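Local coordinates for protein HpuA (Kingella denitrificans ATCC 33394, PDB 5EC6) that serves as an outer-membrane lipoprotein receptor that binds haemoglobin, probably so that the bacterium can draw haem iron from its host, at residues A[159-164]-A[278-283]; A[170-175]-A[307-312]; A[181-186]-A[294-299]; A[188-193]-A[229-234]. One frame throughout, in Å; residues are numbered along the deposited sequence. Where two conformers were deposited one is given.

Contact 1: residues A[159-164]-A[278-283]; sequences TDTLQG and HPSGGE
Thr161 and Ser280 join two irregular loops through the backbone: Ser280 N donates to Thr161 O at 2.8 Å, with an angle of 149° at the hydrogen. The same oxygen is covered by the neighbouring proline, with Pro279 CB 3.2 Å from Thr161 O. Further along that ring, Pro279 CG rests 3.7 Å from Gln163 CB. The serine side chain reaches toward Leu162 and Thr161. Its hydroxyl stands between its own backbone N and carbonyl carbon (chi1 68°), which brings Ser280 OG to 3.4 Å from Leu162 CD2, while Ser280 CB lies 3.3 Å from Thr161 OG1. A water links the two backbones, accepting from Gln163 N at 2.9 Å and donating to Ser280 O at 2.8 Å.

A second shell holds these groups in place. Ser280 OG is hydrogen-bonded to Pro158 O, and Thr161 OG1 to Glu268. From strand 298-308, Arg304 gives one guanidinium nitrogen to Pro279 O and another to Ser280 O. Beyond the contact, Gly281 adopts a positive phi, and Gly282 and Glu283 both face Phe265. This is a classic beta bulge, through which the irregular loop enters strand 283-289; the contact is thus loop-to-loop packing beside the strands of the beta barrel.

Contact 2: residues A[170-175]-A[307-312]; sequences RPTGKA and YNAADT
Lys174 and Asp311 meet beside the last rungs of an antiparallel strand pair, and the lysine, in one of its two modelled conformers, is the side chain to follow. Lys174 CB lies 4.1 Å from Asp311 OD2. The chain is extended as far as Lys174 CD, which passes Asp311 OD2 at 3.7 Å; the bend at chi3 (69°) then turns CE and NZ onto a new course. A water accepts from Lys174 NZ at 3.1 Å and donates to Asp311 OD2 at 2.8 Å, while Asp311 OD1 accepts from Ser313 N. In this conformer NZ also makes a salt bridge to Asp315 and a hydrogen bond to Ser317 O; the ammonium is probably stabilised by the Asp315 carboxylate, with Asp311 nearby.

The backbone pairing at Lys174 is regular, a hydrogen-bonded pair with Lys174 N to Asn308 O at 3.1 Å and Asn308 N to Lys174 O at 2.9 Å. The second chain leaves it in a type I turn from Asn308 to Asp311, with an Asx turn at Asn308. Thr172 OG1 donates to Ala309 O at 2.8 Å, and Asp311 comes back over Gly173, with a C-H...O contact of 3.4 Å from Gly173 CA to Asp311 O.

Strand 174-185 runs here between strands 298-308 and 208-215. Lys174 lies against Thr213 and Asn215 of the latter, whereas Ala175 and Tyr307, on the other face, pack on Gln163.

Contact 3: residues A[181-186]-A[294-299]; sequences GLRVKN and SPLNAS. With GOL (glycerol), chain C.
Leu182 and Ser299 supply the strand pairing, a hydrogen-bonded antiparallel pair in which Leu182 N donates to Ser299 O at 2.8 Å and Ser299 N to Leu182 O at 3.0 Å. On the same face of the sheet, Leu182 CD2 approaches Ser299 OG, whose polar partner is Gly139 O.

Side-chain bonding takes over where the second chain bends into a type I turn. Arg183, extended from CG to NE, runs alongside Leu296 and gives Arg183 NE to Leu296 O at 2.7 Å. That oxygen lies at the guanidinium edge, in its plane, and takes a weak bond from NH2 as well. NH1 goes to the carbonyls of Phe231 and Asp233, and NH2 to Ser253 OG.

A water and a glycerol bridge the two chains beyond. The water accepts from Val184 N at 2.9 Å and lies 2.8 Å from Pro295 O and 2.6 Å from Asn297 O. O3 of the glycerol, itself probably from the crystallisation liquor, sits 2.8 Å from Val184 O and 2.9 Å from Pro295 O, with one proton to offer.

Within this contact, then, a probably charged arginine serves the carbonyl of Leu296, while a water and a glycerol hydroxyl can supply donors to its neighbours, though not to every acceptor at once.

Contact 4: residues A[188-193]-A[229-234]; sequences RAVTSS and SEFGDS
Glu230 O is gripped by a charged group and packed by an apolar one: Lys185 NZ donates a hydrogen bond to it, while Val190 CB and both valine methyls lie against it, Val190 CG2 being nearest to Glu230 O at 3.5 Å. CG2 stands between the valine's backbone N and carbonyl carbon. The other methyl touches the glutamate side chain, with Val190 CG1 3.9 Å from Glu230 CB, the two side chains crossing at about a right angle.

Phe231 makes the other half of the contact. Its CG is trans to the backbone N (chi1 -174°), which lays the ring against the peptides that follow Val190. Phe231 CB approaches Thr191 O at 3.5 Å, and Phe231 CD1 comes to 3.6 Å from Ser192 N. Val190 O meets the ring near its plane, at the edge, 3.6 Å from Phe231 CD1, whereas Ser192 CA stands over one face, offset toward the rim.

Asn228 ties both sides together: its OD1 accepts from the backbone N of Glu230 and of Phe231, and its ND2 donates to Thr191 O and Ser193 OG. The arrangement is that of a long hairpin loop, linking antiparallel strands 220-225 and 235-243, folded down over the end of another strand, 188-191, through a buried aromatic ring.

In the fold
From the N terminus, residues 159-164, 170-175 and 181-186 open contacts 1, 2 and 3 in turn. Contact 4 closes first, between 188-193 and 229-234, and is nested inside the loops of all the others. Contact 1 closes next at 278-283, then contact 3 at 294-299 and contact 2 at 307-312. Contact 3 therefore lies within contact 2, while contact 1 crosses both. Contacts 2 and 3 join strands 174-185 and 298-308 toward their two ends, about 32 Å apart centre to centre. At one end contact 1 adds its loops, its centre about 10 Å from that of contact 2; at the other, contact 4 brings in strand 188-191 and a hairpin loop, its centre about 8 Å from that of contact 3.

Contact 1: residues A[159-164]-A[278-283]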
loop_
_atom_site.group_PDB
_atom_site.type_symbol
_atom_site.label_atom_id
_atom_site.label_comp_id
_atom_site.label_asym_id
_atom_site.label_seq_id
_atom_site.Cartn_x
_atom_site.Cartn_y
_atom_site.Cartn_z
ATOM N N THR A 159 -4.631 13.556 -10.963
ATOM C CA THR A 159 -6.070 13.803 -11.083
ATOM C C THR A 159 -6.491 13.980 -12.534
ATOM O O THR A 159 -7.574 13.611 -12.904
ATOM C CB THR A 159 -6.527 15.009 -10.243
ATOM O OG1 THR A 159 -5.806 16.174 -10.662
ATOM C CG2 THR A 159 -6.279 14.771 -8.752
ATOM N N ASP A 160 -5.570 14.452 -13.393
ATOM C CA ASP A 160 -5.943 14.641 -14.794
ATOM C C ASP A 160 -6.084 13.380 -15.652
ATOM O O ASP A 160 -6.604 13.430 -16.768
ATOM C CB ASP A 160 -5.051 15.726 -15.449
ATOM C CG ASP A 160 -3.615 15.378 -15.509
ATOM O OD1 ASP A 160 -3.213 14.231 -15.186
ATOM O OD2 ASP A 160 -2.858 16.337 -15.877
ATOM N N THR A 161 -5.719 12.205 -15.100
ATOM C CA THR A 161 -5.913 10.995 -15.782
ATOM C C THR A 161 -6.671 9.954 -14.966
ATOM O O THR A 161 -6.618 8.787 -15.302
ATOM C CB THR A 161 -4.564 10.429 -16.223
ATOM O OG1 THR A 161 -3.712 10.305 -15.088
ATOM C CG2 THR A 161 -3.893 11.407 -17.233
ATOM N N LEU A 162 -7.421 10.427 -13.990
ATOM C CA LEU A 162 -8.387 9.534 -13.254
ATOM C C LEU A 162 -9.458 9.042 -14.205
ATOM O O LEU A 162 -9.676 9.637 -15.300
ATOM C CB LEU A 162 -9.001 10.273 -12.084
ATOM C CG LEU A 162 -8.117 10.541 -10.825
ATOM C CD1 LEU A 162 -8.780 11.510 -9.894
ATOM C CD2 LEU A 162 -7.699 9.223 -10.148
ATOM N N GLN A 163 -10.076 7.919 -13.875
ATOM C CA GLN A 163 -11.046 7.321 -14.774
ATOM C C GLN A 163 -12.167 8.273 -15.151
ATOM O O GLN A 163 -12.716 8.967 -14.302
ATOM C CB GLN A 163 -11.636 6.013 -14.227
ATOM C CG GLN A 163 -12.374 6.133 -12.903
ATOM C CD GLN A 163 -12.915 4.786 -12.537
ATOM O OE1 GLN A 163 -12.153 3.906 -12.160
ATOM N NE2 GLN A 163 -14.215 4.560 -12.763
ATOM N N GLY A 164 -12.474 8.269 -16.457
ATOM C CA GLY A 164 -13.591 9.100 -16.966
ATOM C C GLY A 164 -13.136 10.493 -17.397
ATOM O O GLY A 164 -13.875 11.182 -18.104
ATOM N N HIS A 278 -5.072 2.692 -19.620
ATOM C CA HIS A 278 -5.747 2.624 -18.291
ATOM C C HIS A 278 -5.538 3.925 -17.576
ATOM O O HIS A 278 -4.424 4.512 -17.572
ATOM C CB HIS A 278 -5.165 1.523 -17.384
ATOM C CG HIS A 278 -5.330 0.149 -17.917
ATOM N ND1 HIS A 278 -6.560 -0.374 -18.227
ATOM C CD2 HIS A 278 -4.411 -0.775 -18.305
ATOM C CE1 HIS A 278 -6.400 -1.592 -18.729
ATOM N NE2 HIS A 278 -5.104 -1.844 -18.801
ATOM N N PRO A 279 -6.562 4.401 -16.862
ATOM C CA PRO A 279 -6.453 5.628 -16.098
ATOM C C PRO A 279 -5.467 5.467 -14.929
ATOM O O PRO A 279 -5.112 4.314 -14.567
ATOM C CB PRO A 279 -7.919 5.868 -15.587
ATOM C CG PRO A 279 -8.609 4.585 -15.746
ATOM C CD PRO A 279 -7.891 3.759 -16.766
ATOM N N SER A 280 -5.097 6.589 -14.358
ATOM C CA SER A 280 -4.388 6.636 -13.081
ATOM C C SER A 280 -5.255 6.003 -12.009
ATOM O O SER A 280 -6.470 5.798 -12.214
ATOM C CB SER A 280 -4.032 8.041 -12.735
ATOM O OG SER A 280 -5.144 8.835 -12.432
ATOM N N GLY A 281 -4.638 5.727 -10.874
ATOM C CA GLY A 281 -5.373 5.153 -9.727
ATOM C C GLY A 281 -5.548 3.676 -9.748
ATOM O O GLY A 281 -6.512 3.142 -9.191
ATOM N N GLY A 282 -4.620 2.966 -10.383
ATOM C CA GLY A 282 -4.616 1.562 -10.354
ATOM C C GLY A 282 -4.266 0.880 -9.016
ATOM O O GLY A 282 -4.371 -0.343 -8.924
ATOM N N GLU A 283 -3.796 1.674 -8.069
ATOM C CA GLU A 283 -3.527 1.228 -6.723
ATOM C C GLU A 283 -4.174 2.163 -5.714
ATOM O O GLU A 283 -4.576 3.295 -6.034
ATOM C CB GLU A 283 -2.015 1.058 -6.505
ATOM C CG GLU A 283 -1.480 0.023 -7.478
ATOM C CD GLU A 283 0.027 -0.121 -7.507
ATOM O OE1 GLU A 283 0.722 0.558 -6.766
ATOM O OE2 GLU A 283 0.510 -0.991 -8.314
HETATM O O HOH W 1 -9.069 6.477 -11.603
#

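Contact 2: residues A[170-175]-A[307-312]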
loop_
_atom_site.group_PDB
_atom_site.type_symbol
_atom_site.label_atom_id
_atom_site.label_comp_id
_atom_site.label_asym_id
_atom_site.label_seq_id
_atom_site.Cartn_x
_atom_site.Cartn_y
_atom_site.Cartn_z
ATOM N N ARG A 170 -14.009 15.011 -15.989
ATOM C CA ARG A 170 -13.972 14.788 -14.545
ATOM C C ARG A 170 -14.012 13.293 -14.331
ATOM O O ARG A 170 -14.407 12.560 -15.231
ATOM C CB ARG A 170 -15.200 15.398 -13.877
ATOM C CG ARG A 170 -16.513 14.708 -14.228
ATOM C CD ARG A 170 -17.739 15.366 -13.595
ATOM N NE ARG A 170 -18.910 14.529 -13.855
ATOM C CZ ARG A 170 -19.543 14.462 -15.014
ATOM N NH1 ARG A 170 -19.195 15.248 -16.025
ATOM N NH2 ARG A 170 -20.564 13.638 -15.168
ATOM N N PRO A 171 -13.699 12.856 -13.089
ATOM C CA PRO A 171 -13.789 11.426 -12.837
ATOM C C PRO A 171 -15.236 10.957 -12.832
ATOM O O PRO A 171 -16.134 11.652 -12.283
ATOM C CB PRO A 171 -13.140 11.265 -11.464
ATOM C CG PRO A 171 -12.272 12.473 -11.299
ATOM C CD PRO A 171 -13.010 13.571 -12.013
ATOM N N THR A 172 -15.443 9.785 -13.397
ATOM C CA THR A 172 -16.776 9.146 -13.467
ATOM C C THR A 172 -16.717 7.642 -13.229
ATOM O O THR A 172 -15.672 7.006 -13.384
ATOM C CB THR A 172 -17.459 9.386 -14.840
ATOM O OG1 THR A 172 -16.725 8.716 -15.891
ATOM C CG2 THR A 172 -17.538 10.893 -15.152
ATOM N N GLY A 173 -17.847 7.052 -12.894
ATOM C CA GLY A 173 -17.964 5.615 -12.831
ATOM C C GLY A 173 -17.483 5.042 -11.504
ATOM O O GLY A 173 -17.537 5.685 -10.506
ATOM N N LYS A 174 -17.071 3.790 -11.560
ATOM C CA LYS A 174 -16.755 3.037 -10.352
ATOM C C LYS A 174 -15.484 2.219 -10.592
ATOM O O LYS A 174 -15.165 1.845 -11.711
ATOM C CB LYS A 174 -17.914 2.131 -9.925
ATOM C CG LYS A 174 -19.044 2.905 -9.257
ATOM C CD LYS A 174 -20.260 2.041 -8.920
ATOM C CE LYS A 174 -19.977 1.045 -7.796
ATOM N NZ LYS A 174 -21.180 0.277 -7.346
ATOM N N ALA A 175 -14.793 1.933 -9.496
ATOM C CA ALA A 175 -13.660 0.990 -9.522
ATOM C C ALA A 175 -13.619 0.197 -8.231
ATOM O O ALA A 175 -13.949 0.723 -7.170
ATOM C CB ALA A 175 -12.370 1.770 -9.609
ATOM N N TYR A 307 -12.577 -1.750 -13.324
ATOM C CA TYR A 307 -13.129 -0.398 -13.339
ATOM C C TYR A 307 -14.007 -0.203 -14.536
ATOM O O TYR A 307 -13.895 -0.918 -15.556
ATOM C CB TYR A 307 -12.019 0.674 -13.305
ATOM C CG TYR A 307 -11.183 0.745 -14.556
ATOM C CD1 TYR A 307 -10.060 -0.089 -14.718
ATOM C CD2 TYR A 307 -11.517 1.594 -15.587
ATOM C CE1 TYR A 307 -9.299 -0.049 -15.890
ATOM C CE2 TYR A 307 -10.771 1.643 -16.732
ATOM C CZ TYR A 307 -9.668 0.836 -16.890
ATOM O OH TYR A 307 -8.917 0.901 -18.053
ATOM N N ASN A 308 -14.960 0.729 -14.395
ATOM C CA ASN A 308 -15.868 1.080 -15.483
ATOM C C ASN A 308 -16.208 2.553 -15.363
ATOM O O ASN A 308 -16.975 2.955 -14.492
ATOM C CB ASN A 308 -17.144 0.239 -15.403
ATOM C CG ASN A 308 -18.095 0.548 -16.541
ATOM O OD1 ASN A 308 -17.764 1.304 -17.441
ATOM N ND2 ASN A 308 -19.261 -0.048 -16.496
ATOM N N ALA A 309 -15.629 3.360 -16.238
ATOM C CA ALA A 309 -15.895 4.771 -16.212
ATOM C C ALA A 309 -17.345 5.125 -16.570
ATOM O O ALA A 309 -17.828 6.194 -16.210
ATOM C CB ALA A 309 -14.969 5.472 -17.190
ATOM N N ALA A 310 -18.020 4.199 -17.268
ATOM C CA ALA A 310 -19.386 4.403 -17.712
ATOM C C ALA A 310 -20.459 3.978 -16.715
ATOM O O ALA A 310 -21.671 4.172 -16.982
ATOM C CB ALA A 310 -19.605 3.714 -19.063
ATOM N N ASP A 311 -20.078 3.430 -15.555
ATOM C CA ASP A 311 -21.056 2.980 -14.587
ATOM C C ASP A 311 -21.807 4.164 -14.019
ATOM O O ASP A 311 -21.193 5.135 -13.595
ATOM C CB ASP A 311 -20.320 2.217 -13.464
ATOM C CG ASP A 311 -21.265 1.395 -12.599
ATOM O OD1 ASP A 311 -22.446 1.751 -12.475
ATOM O OD2 ASP A 311 -20.859 0.343 -12.141
ATOM N N THR A 312 -23.154 4.104 -14.079
ATOM C CA THR A 312 -23.980 5.177 -13.593
ATOM C C THR A 312 -24.592 4.873 -12.204
ATOM O O THR A 312 -25.432 5.641 -11.707
ATOM C CB THR A 312 -25.131 5.451 -14.588
ATOM O OG1 THR A 312 -25.886 4.252 -14.742
ATOM C CG2 THR A 312 -24.569 5.909 -15.915
HETATM O O HOH W 2 -22.203 -0.872 -10.056
#

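Contact 3: residues A[181-186]-A[294-299]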
loop_
_atom_site.group_PDB
_atom_site.type_symbol
_atom_site.label_atom_id
_atom_site.label_comp_id
_atom_site.label_asym_id
_atom_site.label_seq_id
_atom_site.Cartn_x
_atom_site.Cartn_y
_atom_site.Cartn_z
ATOM N N GLY A 181 -5.174 -5.396 4.595
ATOM C CA GLY A 181 -4.982 -4.589 5.800
ATOM C C GLY A 181 -3.927 -5.177 6.705
ATOM O O GLY A 181 -3.752 -6.416 6.732
ATOM N N LEU A 182 -3.235 -4.281 7.379
ATOM C CA LEU A 182 -2.121 -4.626 8.265
ATOM C C LEU A 182 -2.299 -3.906 9.592
ATOM O O LEU A 182 -2.519 -2.690 9.654
ATOM C CB LEU A 182 -0.800 -4.228 7.621
ATOM C CG LEU A 182 0.418 -4.218 8.571
ATOM C CD1 LEU A 182 0.796 -5.667 8.693
ATOM C CD2 LEU A 182 1.580 -3.385 8.032
ATOM N N ARG A 183 -2.153 -4.676 10.687
ATOM C CA ARG A 183 -2.044 -4.122 12.009
ATOM C C ARG A 183 -0.759 -4.709 12.668
ATOM O O ARG A 183 -0.114 -5.614 12.115
ATOM C CB ARG A 183 -3.280 -4.470 12.862
ATOM C CG ARG A 183 -4.654 -3.844 12.383
ATOM C CD ARG A 183 -5.774 -4.325 13.271
ATOM N NE ARG A 183 -6.965 -3.462 13.361
ATOM C CZ ARG A 183 -8.213 -3.892 13.485
ATOM N NH1 ARG A 183 -8.544 -5.222 13.454
ATOM N NH2 ARG A 183 -9.179 -2.988 13.492
ATOM N N VAL A 184 -0.383 -4.146 13.812
ATOM C CA VAL A 184 0.701 -4.713 14.635
ATOM C C VAL A 184 0.098 -5.136 15.966
ATOM O O VAL A 184 -0.528 -4.328 16.652
ATOM C CB VAL A 184 1.853 -3.725 14.830
ATOM C CG1 VAL A 184 2.893 -4.403 15.745
ATOM C CG2 VAL A 184 2.479 -3.350 13.520
ATOM N N LYS A 185 0.234 -6.416 16.274
ATOM C CA LYS A 185 -0.218 -6.942 17.565
ATOM C C LYS A 185 0.928 -7.706 18.191
ATOM O O LYS A 185 1.456 -8.631 17.572
ATOM C CB LYS A 185 -1.369 -7.914 17.376
ATOM C CG LYS A 185 -1.631 -8.768 18.631
ATOM C CD LYS A 185 -2.963 -9.500 18.555
ATOM C CE LYS A 185 -2.901 -10.653 17.569
ATOM N NZ LYS A 185 -4.260 -11.218 17.456
ATOM N N ASN A 186 1.334 -7.318 19.401
ATOM C CA ASN A 186 2.319 -8.132 20.133
ATOM C C ASN A 186 3.527 -8.476 19.315
ATOM O O ASN A 186 3.816 -9.665 19.078
ATOM C CB ASN A 186 1.687 -9.453 20.571
ATOM C CG ASN A 186 0.855 -9.307 21.812
ATOM O OD1 ASN A 186 -0.285 -9.778 21.864
ATOM N ND2 ASN A 186 1.416 -8.644 22.825
ATOM N N SER A 294 -3.288 3.350 19.430
ATOM C CA SER A 294 -4.225 2.243 19.466
ATOM C C SER A 294 -3.723 1.036 18.743
ATOM O O SER A 294 -3.255 1.155 17.591
ATOM C CB SER A 294 -5.578 2.632 18.879
ATOM O OG SER A 294 -6.426 1.504 18.751
ATOM N N PRO A 295 -3.837 -0.152 19.330
ATOM C CA PRO A 295 -3.445 -1.354 18.615
ATOM C C PRO A 295 -4.399 -1.739 17.478
ATOM O O PRO A 295 -4.068 -2.639 16.725
ATOM C CB PRO A 295 -3.469 -2.444 19.718
ATOM C CG PRO A 295 -4.510 -1.932 20.661
ATOM C CD PRO A 295 -4.269 -0.447 20.719
ATOM N N LEU A 296 -5.553 -1.066 17.342
ATOM C CA LEU A 296 -6.492 -1.280 16.267
ATOM C C LEU A 296 -6.027 -0.595 14.989
ATOM O O LEU A 296 -6.573 -0.867 13.920
ATOM C CB LEU A 296 -7.888 -0.792 16.623
ATOM C CG LEU A 296 -8.507 -1.446 17.854
ATOM C CD1 LEU A 296 -9.856 -0.803 18.115
ATOM C CD2 LEU A 296 -8.649 -2.952 17.669
ATOM N N ASN A 297 -5.052 0.308 15.104
ATOM C CA ASN A 297 -4.688 1.133 13.928
ATOM C C ASN A 297 -4.105 0.265 12.834
ATOM O O ASN A 297 -3.399 -0.726 13.061
ATOM C CB ASN A 297 -3.708 2.245 14.294
ATOM C CG ASN A 297 -4.323 3.279 15.234
ATOM O OD1 ASN A 297 -5.514 3.212 15.518
ATOM N ND2 ASN A 297 -3.551 4.282 15.621
ATOM N N ALA A 298 -4.422 0.653 11.603
ATOM C CA ALA A 298 -4.123 -0.188 10.413
ATOM C C ALA A 298 -3.572 0.662 9.287
ATOM O O ALA A 298 -3.944 1.834 9.142
ATOM C CB ALA A 298 -5.362 -0.888 9.916
ATOM N N SER A 299 -2.737 0.052 8.466
ATOM C CA SER A 299 -2.533 0.514 7.092
ATOM C C SER A 299 -3.092 -0.490 6.110
ATOM O O SER A 299 -3.390 -1.623 6.440
ATOM C CB SER A 299 -1.045 0.798 6.829
ATOM O OG SER A 299 -0.271 -0.388 7.023
HETATM C C1 GOL C . -6.387 -6.148 15.992
HETATM O O1 GOL C . -6.840 -4.933 16.566
HETATM C C2 GOL C . -5.069 -6.612 16.595
HETATM O O2 GOL C . -4.837 -7.946 16.162
HETATM C C3 GOL C . -3.925 -5.736 16.126
HETATM O O3 GOL C . -3.094 -5.284 17.190
HETATM O O HOH W 3 -2.018 -1.996 14.932
#

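Contact 4: residues A[188-193]-A[229-234]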
loop_
_atom_site.group_PDB
_atom_site.type_symbol
_atom_site.label_atom_id
_atom_site.label_comp_id
_atom_site.label_asym_id
_atom_site.label_seq_id
_atom_site.Cartn_x
_atom_site.Cartn_y
_atom_site.Cartn_z
ATOM N N ARG A 188 4.198 -8.631 16.330
ATOM C CA ARG A 188 4.022 -9.225 15.014
ATOM C C ARG A 188 3.119 -8.360 14.154
ATOM O O ARG A 188 2.228 -7.664 14.631
ATOM C CB ARG A 188 3.457 -10.619 15.107
ATOM C CG ARG A 188 4.630 -11.552 15.491
ATOM C CD ARG A 188 4.136 -12.914 15.778
ATOM N NE ARG A 188 3.961 -13.701 14.576
ATOM C CZ ARG A 188 4.908 -14.274 13.847
ATOM N NH1 ARG A 188 6.232 -14.148 14.117
ATOM N NH2 ARG A 188 4.510 -14.997 12.816
ATOM N N ALA A 189 3.374 -8.453 12.886
ATOM C CA ALA A 189 2.443 -7.954 11.903
ATOM C C ALA A 189 1.318 -8.942 11.668
ATOM O O ALA A 189 1.547 -10.146 11.506
ATOM C CB ALA A 189 3.191 -7.708 10.599
ATOM N N VAL A 190 0.089 -8.441 11.618
ATOM C CA VAL A 190 -1.055 -9.282 11.400
ATOM C C VAL A 190 -1.834 -8.719 10.203
ATOM O O VAL A 190 -1.925 -7.503 10.026
ATOM C CB VAL A 190 -1.941 -9.418 12.649
ATOM C CG1 VAL A 190 -1.184 -10.211 13.718
ATOM C CG2 VAL A 190 -2.383 -8.097 13.246
ATOM N N THR A 191 -2.326 -9.623 9.390
ATOM C CA THR A 191 -2.940 -9.263 8.104
ATOM C C THR A 191 -4.345 -9.786 7.953
ATOM O O THR A 191 -4.760 -10.820 8.537
ATOM C CB THR A 191 -2.053 -9.659 6.929
ATOM O OG1 THR A 191 -1.629 -11.048 7.051
ATOM C CG2 THR A 191 -0.848 -8.756 6.845
ATOM N N SER A 192 -5.128 -9.063 7.150
ATOM C CA SER A 192 -6.490 -9.446 6.835
ATOM C C SER A 192 -6.545 -10.733 6.005
ATOM O O SER A 192 -5.595 -11.092 5.323
ATOM C CB SER A 192 -7.185 -8.299 6.085
ATOM O OG SER A 192 -6.478 -7.969 4.921
ATOM N N SER A 193 -7.682 -11.433 6.086
ATOM C CA SER A 193 -7.779 -12.775 5.482
ATOM C C SER A 193 -7.685 -12.718 4.001
ATOM O O SER A 193 -8.361 -11.898 3.326
ATOM C CB SER A 193 -9.067 -13.472 5.886
ATOM O OG SER A 193 -9.107 -13.634 7.288
ATOM N N SER A 229 -8.541 -14.366 13.539
ATOM C CA SER A 229 -8.069 -14.461 14.911
ATOM C C SER A 229 -6.794 -13.695 15.180
ATOM O O SER A 229 -6.577 -13.337 16.298
ATOM C CB SER A 229 -7.800 -15.942 15.265
ATOM O OG SER A 229 -6.773 -16.476 14.430
ATOM N N GLU A 230 -5.977 -13.421 14.154
ATOM C CA GLU A 230 -4.749 -12.658 14.332
ATOM C C GLU A 230 -4.968 -11.140 14.139
ATOM O O GLU A 230 -4.565 -10.287 14.948
ATOM C CB GLU A 230 -3.688 -13.147 13.342
ATOM C CG GLU A 230 -3.293 -14.637 13.487
ATOM C CD GLU A 230 -2.923 -14.963 14.914
ATOM O OE1 GLU A 230 -2.045 -14.271 15.468
ATOM O OE2 GLU A 230 -3.575 -15.856 15.499
ATOM N N PHE A 231 -5.575 -10.822 13.011
ATOM C CA PHE A 231 -5.850 -9.433 12.666
ATOM C C PHE A 231 -6.814 -8.761 13.629
ATOM O O PHE A 231 -6.724 -7.557 13.854
ATOM C CB PHE A 231 -6.412 -9.379 11.254
ATOM C CG PHE A 231 -6.610 -7.969 10.720
ATOM C CD1 PHE A 231 -5.538 -7.245 10.182
ATOM C CD2 PHE A 231 -7.848 -7.390 10.762
ATOM C CE1 PHE A 231 -5.737 -5.963 9.650
ATOM C CE2 PHE A 231 -8.040 -6.096 10.261
ATOM C CZ PHE A 231 -6.993 -5.398 9.708
ATOM N N GLY A 232 -7.768 -9.517 14.163
ATOM C CA GLY A 232 -8.826 -8.958 14.978
ATOM C C GLY A 232 -10.036 -8.686 14.136
ATOM O O GLY A 232 -10.220 -9.328 13.101
ATOM N N ASP A 233 -10.879 -7.792 14.640
ATOM C CA ASP A 233 -12.181 -7.541 14.053
ATOM C C ASP A 233 -11.966 -6.936 12.651
ATOM O O ASP A 233 -11.008 -6.179 12.403
ATOM C CB ASP A 233 -13.006 -6.619 14.888
ATOM C CG ASP A 233 -13.368 -7.234 16.254
ATOM O OD1 ASP A 233 -13.569 -8.483 16.302
ATOM O OD2 ASP A 233 -13.488 -6.479 17.220
ATOM N N SER A 234 -12.876 -7.268 11.776
ATOM C CA SER A 234 -12.943 -6.608 10.460
ATOM C C SER A 234 -13.042 -5.088 10.634
ATOM O O SER A 234 -13.546 -4.581 11.624
ATOM C CB SER A 234 -14.119 -7.115 9.645
ATOM O OG SER A 234 -13.989 -8.510 9.378
#